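Local structure of L-asparagine oxygenase (Streptomyces coelicolor, 2OG5) at residues 57-62 with 66-71; 89-94 with 138-143; 166-169 with 175-178. The protein catalyses the iron(II)- and 2-oxoglutarate-dependent 3-hydroxylation of L-asparagine to (2S,3S)-3-hydroxyasparagine, a building block of the calcium-dependent antibiotic. One frame throughout, in Å; residues are numbered along the deposited sequence.

Contact 1 of 3, residues 57-62 with 66-71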
loop_
_atom_site.group_PDB
_atom_site.type_symbol
_atom_site.label_atom_id
_atom_site.label_comp_id
_atom_site.label_asym_id
_atom_site.label_seq_id
_atom_site.Cartn_x
_atom_site.Cartn_y
_atom_site.Cartn_z
ATOM N N THR A 57 -2.743 17.465 -16.751
ATOM C CA THR A 57 -3.081 18.821 -17.213
ATOM C C THR A 57 -4.276 18.884 -18.160
ATOM O O THR A 57 -4.939 19.921 -18.223
ATOM C CB THR A 57 -1.883 19.507 -17.901
ATOM O OG1 THR A 57 -1.493 18.755 -19.055
ATOM C CG2 THR A 57 -0.711 19.645 -16.936
ATOM N N GLN A 58 -4.551 17.803 -18.896
ATOM C CA GLN A 58 -5.584 17.832 -19.941
ATOM C C GLN A 58 -6.867 17.081 -19.610
ATOM O O GLN A 58 -7.922 17.422 -20.132
ATOM C CB GLN A 58 -5.037 17.314 -21.278
ATOM C CG GLN A 58 -3.761 18.003 -21.751
ATOM C CD GLN A 58 -3.427 17.696 -23.211
ATOM O OE1 GLN A 58 -3.994 16.785 -23.819
ATOM N NE2 GLN A 58 -2.498 18.458 -23.773
ATOM N N ALA A 59 -6.800 16.056 -18.765
ATOM C CA ALA A 59 -8.000 15.272 -18.477
ATOM C C ALA A 59 -9.049 16.106 -17.745
ATOM O O ALA A 59 -8.722 16.898 -16.867
ATOM C CB ALA A 59 -7.646 14.029 -17.675
ATOM N N THR A 60 -10.313 15.934 -18.123
ATOM C CA THR A 60 -11.408 16.644 -17.469
ATOM C C THR A 60 -11.700 16.015 -16.109
ATOM O O THR A 60 -11.485 14.817 -15.906
ATOM C CB THR A 60 -12.684 16.669 -18.336
ATOM O OG1 THR A 60 -13.145 15.334 -18.565
ATOM C CG2 THR A 60 -12.403 17.345 -19.662
ATOM N N GLY A 61 -12.180 16.832 -15.181
ATOM C CA GLY A 61 -12.507 16.376 -13.837
ATOM C C GLY A 61 -11.288 16.322 -12.948
ATOM O O GLY A 61 -10.262 16.950 -13.224
ATOM N N ARG A 62 -11.391 15.540 -11.878
ATOM C CA ARG A 62 -10.333 15.430 -10.887
ATOM C C ARG A 62 -10.220 13.973 -10.477
ATOM O O ARG A 62 -11.151 13.207 -10.710
ATOM C CB ARG A 62 -10.667 16.283 -9.677
ATOM C CG ARG A 62 -10.790 17.763 -9.995
ATOM C CD ARG A 62 -10.865 18.554 -8.724
ATOM N NE ARG A 62 -12.026 18.152 -7.941
ATOM C CZ ARG A 62 -12.193 18.402 -6.646
ATOM N NH1 ARG A 62 -11.284 19.080 -5.960
ATOM N NH2 ARG A 62 -13.287 17.968 -6.036
ATOM N N ALA A 66 -15.026 9.435 -11.709
ATOM C CA ALA A 66 -14.937 8.277 -12.597
ATOM C C ALA A 66 -14.332 8.628 -13.962
ATOM O O ALA A 66 -13.590 7.837 -14.525
ATOM C CB ALA A 66 -16.304 7.614 -12.762
ATOM N N GLU A 67 -14.617 9.819 -14.487
ATOM C CA GLU A 67 -14.090 10.184 -15.803
ATOM C C GLU A 67 -12.571 10.362 -15.800
ATOM O O GLU A 67 -11.922 10.170 -16.826
ATOM C CB GLU A 67 -14.775 11.448 -16.343
ATOM C CG GLU A 67 -14.410 12.729 -15.635
ATOM C CD GLU A 67 -15.253 13.891 -16.102
ATOM O OE1 GLU A 67 -15.237 14.182 -17.319
ATOM O OE2 GLU A 67 -15.942 14.495 -15.253
ATOM N N TRP A 68 -12.011 10.737 -14.651
ATOM C CA TRP A 68 -10.565 10.911 -14.526
ATOM C C TRP A 68 -9.925 9.545 -14.385
ATOM O O TRP A 68 -8.878 9.289 -14.979
ATOM C CB TRP A 68 -10.233 11.789 -13.319
ATOM C CG TRP A 68 -8.979 12.618 -13.428
ATOM C CD1 TRP A 68 -8.903 13.914 -13.846
ATOM C CD2 TRP A 68 -7.635 12.241 -13.071
ATOM N NE1 TRP A 68 -7.609 14.359 -13.787
ATOM C CE2 TRP A 68 -6.812 13.355 -13.313
ATOM C CE3 TRP A 68 -7.049 11.069 -12.576
ATOM C CZ2 TRP A 68 -5.445 13.336 -13.086
ATOM C CZ3 TRP A 68 -5.693 11.059 -12.342
ATOM C CH2 TRP A 68 -4.907 12.187 -12.592
ATOM N N VAL A 69 -10.545 8.663 -13.606
ATOM C CA VAL A 69 -10.030 7.293 -13.506
ATOM C C VAL A 69 -10.060 6.633 -14.885
ATOM O O VAL A 69 -9.125 5.929 -15.238
ATOM C CB VAL A 69 -10.785 6.437 -12.451
ATOM C CG1 VAL A 69 -10.197 5.035 -12.371
ATOM C CG2 VAL A 69 -10.697 7.083 -11.075
ATOM N N GLU A 70 -11.113 6.872 -15.666
ATOM C CA GLU A 70 -11.179 6.364 -17.045
ATOM C C GLU A 70 -10.036 6.906 -17.911
ATOM O O GLU A 70 -9.414 6.150 -18.657
ATOM C CB GLU A 70 -12.532 6.710 -17.670
ATOM C CG GLU A 70 -12.753 6.152 -19.081
ATOM C CD GLU A 70 -14.121 6.502 -19.660
ATOM O OE1 GLU A 70 -14.927 7.165 -18.962
ATOM O OE2 GLU A 70 -14.384 6.151 -20.834
ATOM N N ALA A 71 -9.748 8.204 -17.809
ATOM C CA ALA A 71 -8.604 8.776 -18.533
ATOM C C ALA A 71 -7.296 8.112 -18.092
ATOM O O ALA A 71 -6.412 7.843 -18.911
ATOM C CB ALA A 71 -8.526 10.279 -18.335
HETATM O O HOH W 1 -6.715 16.864 -15.083
HETATM O O HOH W 2 -11.147 12.799 -17.747
#

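Contact 2 of 3, residues 89-94 with 138-143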
loop_
_atom_site.group_PDB
_atom_site.type_symbol
_atom_site.label_atom_id
_atom_site.label_comp_id
_atom_site.label_asym_id
_atom_site.label_seq_id
_atom_site.Cartn_x
_atom_site.Cartn_y
_atom_site.Cartn_z
ATOM N N GLY A 89 3.928 -9.270 -14.910
ATOM C CA GLY A 89 4.665 -10.376 -14.329
ATOM C C GLY A 89 4.536 -10.389 -12.815
ATOM O O GLY A 89 4.373 -11.444 -12.210
ATOM N N PHE A 90 4.620 -9.218 -12.204
ATOM C CA PHE A 90 4.469 -9.075 -10.763
ATOM C C PHE A 90 3.062 -9.459 -10.292
ATOM O O PHE A 90 2.894 -10.097 -9.248
ATOM C CB PHE A 90 4.782 -7.630 -10.359
ATOM C CG PHE A 90 4.610 -7.370 -8.900
ATOM C CD1 PHE A 90 5.514 -7.873 -7.984
ATOM C CD2 PHE A 90 3.532 -6.646 -8.434
ATOM C CE1 PHE A 90 5.343 -7.647 -6.632
ATOM C CE2 PHE A 90 3.356 -6.433 -7.070
ATOM C CZ PHE A 90 4.273 -6.928 -6.185
ATOM N N ARG A 91 2.049 -9.079 -11.069
ATOM C CA ARG A 91 0.666 -9.422 -10.727
ATOM C C ARG A 91 0.495 -10.937 -10.754
ATOM O O ARG A 91 -0.220 -11.505 -9.935
ATOM C CB ARG A 91 -0.307 -8.765 -11.698
ATOM C CG ARG A 91 -1.778 -8.887 -11.296
ATOM C CD ARG A 91 -2.680 -8.451 -12.441
ATOM N NE ARG A 91 -4.073 -8.298 -12.016
ATOM C CZ ARG A 91 -4.977 -9.277 -11.959
ATOM N NH1 ARG A 91 -4.694 -10.524 -12.303
ATOM N NH2 ARG A 91 -6.201 -8.992 -11.541
ATOM N N ARG A 92 1.156 -11.591 -11.696
ATOM C CA ARG A 92 1.064 -13.051 -11.825
ATOM C C ARG A 92 1.821 -13.778 -10.713
ATOM O O ARG A 92 1.373 -14.821 -10.234
ATOM C CB ARG A 92 1.578 -13.488 -13.195
ATOM C CG ARG A 92 1.610 -14.998 -13.440
ATOM C CD ARG A 92 0.262 -15.627 -13.260
ATOM N NE ARG A 92 0.306 -17.078 -13.452
ATOM C CZ ARG A 92 0.472 -17.947 -12.462
ATOM N NH1 ARG A 92 0.647 -17.525 -11.215
ATOM N NH2 ARG A 92 0.470 -19.243 -12.717
ATOM N N ASP A 93 2.974 -13.234 -10.333
ATOM C CA ASP A 93 3.816 -13.818 -9.293
ATOM C C ASP A 93 4.612 -12.696 -8.626
ATOM O O ASP A 93 5.503 -12.118 -9.236
ATOM C CB ASP A 93 4.750 -14.852 -9.923
ATOM C CG ASP A 93 5.637 -15.553 -8.913
ATOM O OD1 ASP A 93 5.701 -15.137 -7.733
ATOM O OD2 ASP A 93 6.281 -16.552 -9.313
ATOM N N SER A 94 4.266 -12.381 -7.381
ATOM C CA SER A 94 4.908 -11.271 -6.680
ATOM C C SER A 94 6.244 -11.663 -6.034
ATOM O O SER A 94 6.897 -10.838 -5.397
ATOM C CB SER A 94 3.945 -10.654 -5.666
ATOM O OG SER A 94 3.460 -11.626 -4.769
ATOM N N CYS A 138 -4.894 1.143 -12.432
ATOM C CA CYS A 138 -5.705 0.620 -13.527
ATOM C C CYS A 138 -5.003 -0.470 -14.342
ATOM O O CYS A 138 -5.665 -1.265 -15.020
ATOM C CB CYS A 138 -6.157 1.760 -14.446
ATOM S SG CYS A 138 -7.375 2.848 -13.732
ATOM N N GLY A 139 -3.671 -0.490 -14.326
ATOM C CA GLY A 139 -2.903 -1.567 -14.925
ATOM C C GLY A 139 -2.919 -2.860 -14.135
ATOM O O GLY A 139 -2.944 -3.956 -14.718
ATOM N N LEU A 140 -2.892 -2.758 -12.806
ATOM C CA LEU A 140 -2.879 -3.937 -11.936
ATOM C C LEU A 140 -4.275 -4.466 -11.608
ATOM O O LEU A 140 -4.435 -5.609 -11.187
ATOM C CB LEU A 140 -2.139 -3.630 -10.634
ATOM C CG LEU A 140 -0.622 -3.620 -10.732
ATOM C CD1 LEU A 140 -0.015 -3.065 -9.445
ATOM C CD2 LEU A 140 -0.094 -5.023 -11.020
ATOM N N GLY A 141 -5.285 -3.615 -11.761
ATOM C CA GLY A 141 -6.652 -3.960 -11.387
ATOM C C GLY A 141 -7.455 -2.683 -11.506
ATOM O O GLY A 141 -7.618 -2.172 -12.608
ATOM N N ASP A 142 -7.963 -2.183 -10.383
ATOM C CA ASP A 142 -8.586 -0.857 -10.314
ATOM C C ASP A 142 -8.243 -0.229 -8.986
ATOM O O ASP A 142 -7.999 -0.926 -8.008
ATOM C CB ASP A 142 -10.103 -0.975 -10.427
ATOM C CG ASP A 142 -10.539 -1.390 -11.815
ATOM O OD1 ASP A 142 -10.488 -0.537 -12.730
ATOM O OD2 ASP A 142 -10.902 -2.567 -12.012
ATOM N N PRO A 143 -8.222 1.108 -8.933
ATOM C CA PRO A 143 -8.025 1.732 -7.640
ATOM C C PRO A 143 -9.273 1.591 -6.787
ATOM O O PRO A 143 -10.363 1.404 -7.308
ATOM C CB PRO A 143 -7.782 3.194 -7.993
ATOM C CG PRO A 143 -8.567 3.391 -9.254
ATOM C CD PRO A 143 -8.433 2.093 -10.010
#

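Contact 3 of 3, residues 166-169 with 175-178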
loop_
_atom_site.group_PDB
_atom_site.type_symbol
_atom_site.label_atom_id
_atom_site.label_comp_id
_atom_site.label_asym_id
_atom_site.label_seq_id
_atom_site.Cartn_x
_atom_site.Cartn_y
_atom_site.Cartn_z
ATOM N N GLU A 166 2.413 9.089 18.008
ATOM C CA GLU A 166 2.210 7.727 18.510
ATOM C C GLU A 166 1.156 6.931 17.748
ATOM O O GLU A 166 0.888 5.781 18.096
ATOM C CB GLU A 166 1.814 7.759 19.992
ATOM C CG GLU A 166 2.778 8.512 20.886
ATOM C CD GLU A 166 4.183 7.933 20.880
ATOM O OE1 GLU A 166 4.323 6.687 20.878
ATOM O OE2 GLU A 166 5.150 8.728 20.882
ATOM N N PHE A 167 0.567 7.530 16.719
ATOM C CA PHE A 167 -0.501 6.891 15.952
ATOM C C PHE A 167 0.052 5.779 15.072
ATOM O O PHE A 167 1.063 5.975 14.389
ATOM C CB PHE A 167 -1.193 7.941 15.078
ATOM C CG PHE A 167 -2.444 7.459 14.411
ATOM C CD1 PHE A 167 -3.580 7.169 15.161
ATOM C CD2 PHE A 167 -2.508 7.326 13.025
ATOM C CE1 PHE A 167 -4.740 6.731 14.543
ATOM C CE2 PHE A 167 -3.679 6.884 12.402
ATOM C CZ PHE A 167 -4.787 6.592 13.159
ATOM N N GLN A 168 -0.616 4.621 15.086
ATOM C CA GLN A 168 -0.286 3.511 14.187
ATOM C C GLN A 168 -0.970 3.730 12.842
ATOM O O GLN A 168 -1.972 3.074 12.516
ATOM C CB GLN A 168 -0.716 2.169 14.797
ATOM C CG GLN A 168 0.099 1.744 15.998
ATOM C CD GLN A 168 1.549 1.478 15.630
ATOM O OE1 GLN A 168 1.826 0.688 14.728
ATOM N NE2 GLN A 168 2.477 2.148 16.315
ATOM N N GLY A 169 -0.433 4.669 12.071
ATOM C CA GLY A 169 -0.997 5.041 10.786
ATOM C C GLY A 169 -0.226 6.134 10.072
ATOM O O GLY A 169 0.878 6.503 10.496
ATOM N N LEU A 175 7.494 3.826 15.663
ATOM C CA LEU A 175 7.553 2.571 14.929
ATOM C C LEU A 175 6.143 2.090 14.572
ATOM O O LEU A 175 5.274 1.974 15.448
ATOM C CB LEU A 175 8.303 1.515 15.742
ATOM C CG LEU A 175 8.563 0.193 15.012
ATOM C CD1 LEU A 175 9.860 -0.439 15.486
ATOM C CD2 LEU A 175 7.405 -0.771 15.186
ATOM N N LEU A 176 5.934 1.820 13.281
ATOM C CA LEU A 176 4.662 1.344 12.764
ATOM C C LEU A 176 4.762 -0.171 12.659
ATOM O O LEU A 176 5.531 -0.698 11.852
ATOM C CB LEU A 176 4.398 1.949 11.392
ATOM C CG LEU A 176 3.119 1.517 10.684
ATOM C CD1 LEU A 176 1.884 1.991 11.446
ATOM C CD2 LEU A 176 3.093 2.029 9.251
ATOM N N THR A 177 3.998 -0.866 13.496
ATOM C CA THR A 177 4.090 -2.324 13.618
ATOM C C THR A 177 3.564 -3.029 12.363
ATOM O O THR A 177 2.631 -2.541 11.711
ATOM C CB THR A 177 3.351 -2.848 14.897
ATOM O OG1 THR A 177 3.151 -4.263 14.815
ATOM C CG2 THR A 177 2.010 -2.196 15.074
ATOM N N PHE A 178 4.159 -4.181 12.045
ATOM C CA PHE A 178 3.808 -4.952 10.846
ATOM C C PHE A 178 2.329 -5.286 10.769
ATOM O O PHE A 178 1.728 -5.729 11.749
ATOM C CB PHE A 178 4.597 -6.266 10.785
ATOM C CG PHE A 178 6.044 -6.090 10.412
ATOM C CD1 PHE A 178 6.415 -5.638 9.150
ATOM C CD2 PHE A 178 7.043 -6.409 11.325
ATOM C CE1 PHE A 178 7.762 -5.488 8.817
ATOM C CE2 PHE A 178 8.386 -6.262 10.993
ATOM C CZ PHE A 178 8.742 -5.812 9.741
HETATM O O HOH W 3 0.536 -0.626 12.787
#

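Contact 1 of 3, residues 57-62 with 66-71
In a connection between two helices, the loop after helix 42-58, residues 59-62, packs on the first turns of helix 66-76, where Glu67 and Trp68 receive it. Glu67 meets Thr60 at the surface: Thr60 OG1 donates to Glu67 OE1 at 2.7 Å, arriving 52° out of the carboxylate plane. The first torsions (chi1 62° and 71°) bring hydroxyl and carboxylate together, and the two side chains cross at about a right angle.

Trp68 lies deeper, with the loop backbone bent round its pyrrole side. Arg62 C covers one face, its O 3.1 Å from Trp68 CB, while Thr60 O comes near the ring edge at CD1. Ala59 CB makes an off-centre CH-pi contact, 4.3 Å from the centroid of the five-membered ring, and also touches Ala71 CB at 3.9 Å. Water 1, in the ring plane, accepts from Trp68 NE1 at 3.0 Å and lies 2.7 Å from Ala59 O, to which it can donate; water 2 donates to both Thr60 O and Glu67 O. Leu55, Ala131 and Leu134 also pack on the indole. The arrangement is a plain helical connection whose loop folds over a buried tryptophan on the next helix.

Contact 2 of 3, residues 89-94 with 138-143
Leu140 and Arg91 carry this contact between the C-terminal turns of helices 81-92 and 128-140, with 74 and 56 Å² of their surfaces covered; Phe90 adds a further 17 Å². The CA atoms of Arg91 and Leu140 are 6.6 Å apart, the nearest such pair across the two segments.

Arg91 reaches across with CG anti to the backbone N (chi1 -171°) and the chain extended as far as NE. Its NE-H, rather than a terminal NH2 group, makes the bond: NE donates to Leu140 O over 2.8 Å, and the N-H...O angle of 164° shows it to be nearly straight. On the donor side the acceptor lies almost exactly in the guanidinium plane, 3° from it. On the acceptor side the fit is less regular, since NE stands above the carbonyl plane. This carbonyl belongs to the last residue of helix 128-140, immediately before Gly141 departs from helical geometry with positive phi, and the arginine's positive charge probably complements the partial negative charge of the helix end.

On the buried side of the polar link, Leu140 turns its CD2 branch to the root of the arginine, CD2 to Arg91 CB 3.8 Å. The leucine also packs on Ile303 of strand 301-305. Phe90 touches the same Ile303, its ring remaining at least 4.7 Å from the 138-143 segment.

One hydrogen bond at the surface and one aliphatic contact on its buried side thus join two helix ends over a strand of the mixed beta-sheet, an arginine side chain bonded to the last carbonyl of a helix in the helical layer flanking the jelly-roll core.

Contact 3 of 3, residues 166-169 with 175-178
Gln168 joins the loop before strand 176-179 to the start of that strand, an edge of the four-stranded antiparallel sheet in this jelly-roll dioxygenase; the strand leads into the iron ligand His179. Gln168 is also the centre of an inverse gamma turn, closed by a weak bond from Gly169 N to Phe167 O.

Two hydrogen bonds cross the contact, both made by the glutamine's primary amide, which uses its two ends on the backbone groups that flank Leu176, Leu175 O and Thr177 N. OE1 accepts from Thr177 N at 2.9 Å, in the carbonyl plane and on a lone pair, with an N-H...O angle of 165°. NE2 donates to Leu175 O, also at 2.9 Å; the acceptor lies close to the amide plane and the N-H...O angle is 170°. Together the two bonds fix the amide's orientation. The bend at chi2 (-65°) helps turn this group toward the strand.

Van der Waals contact of a methyl group with polar atoms lies alongside: Leu176 CD1 approaches both Gln168 OE1 (3.5 Å) and the backbone N of Gly169 (3.6 Å). The Leu176 side chain comes within about 4 Å of that of His179, so the contact adjoins the metal site, where a sodium ion is bound.

Solvent adds a third link. Thr177 O, which also accepts from His179 ND1, receives a bond of 3.0 Å from water 3, and the same water gives its other proton to Gln168 OE1 at 2.7 Å.

Overall arrangement
From the N terminus the chain first closes contact 1, where three residues separate the segments in the loop between helices 42-58 and 66-76. Contact 2 then spans 43 residues, bringing the end of helix 81-92 to the junction of helix 128-140 with strand 142-146. Contact 3 closes a five-residue gap in the loop entering strand 176-179. The three follow in series, none enclosing or crossing another. Contacts 1 and 2 touch through Val69, whose CG1 packs on Cys138 SG at 3.8 Å and on Pro143 CG, tying helix 66-76 to that junction. Contact 3 lies across the chain's centre from both, beside the metal site, its centre about 27 Å from that of contact 2.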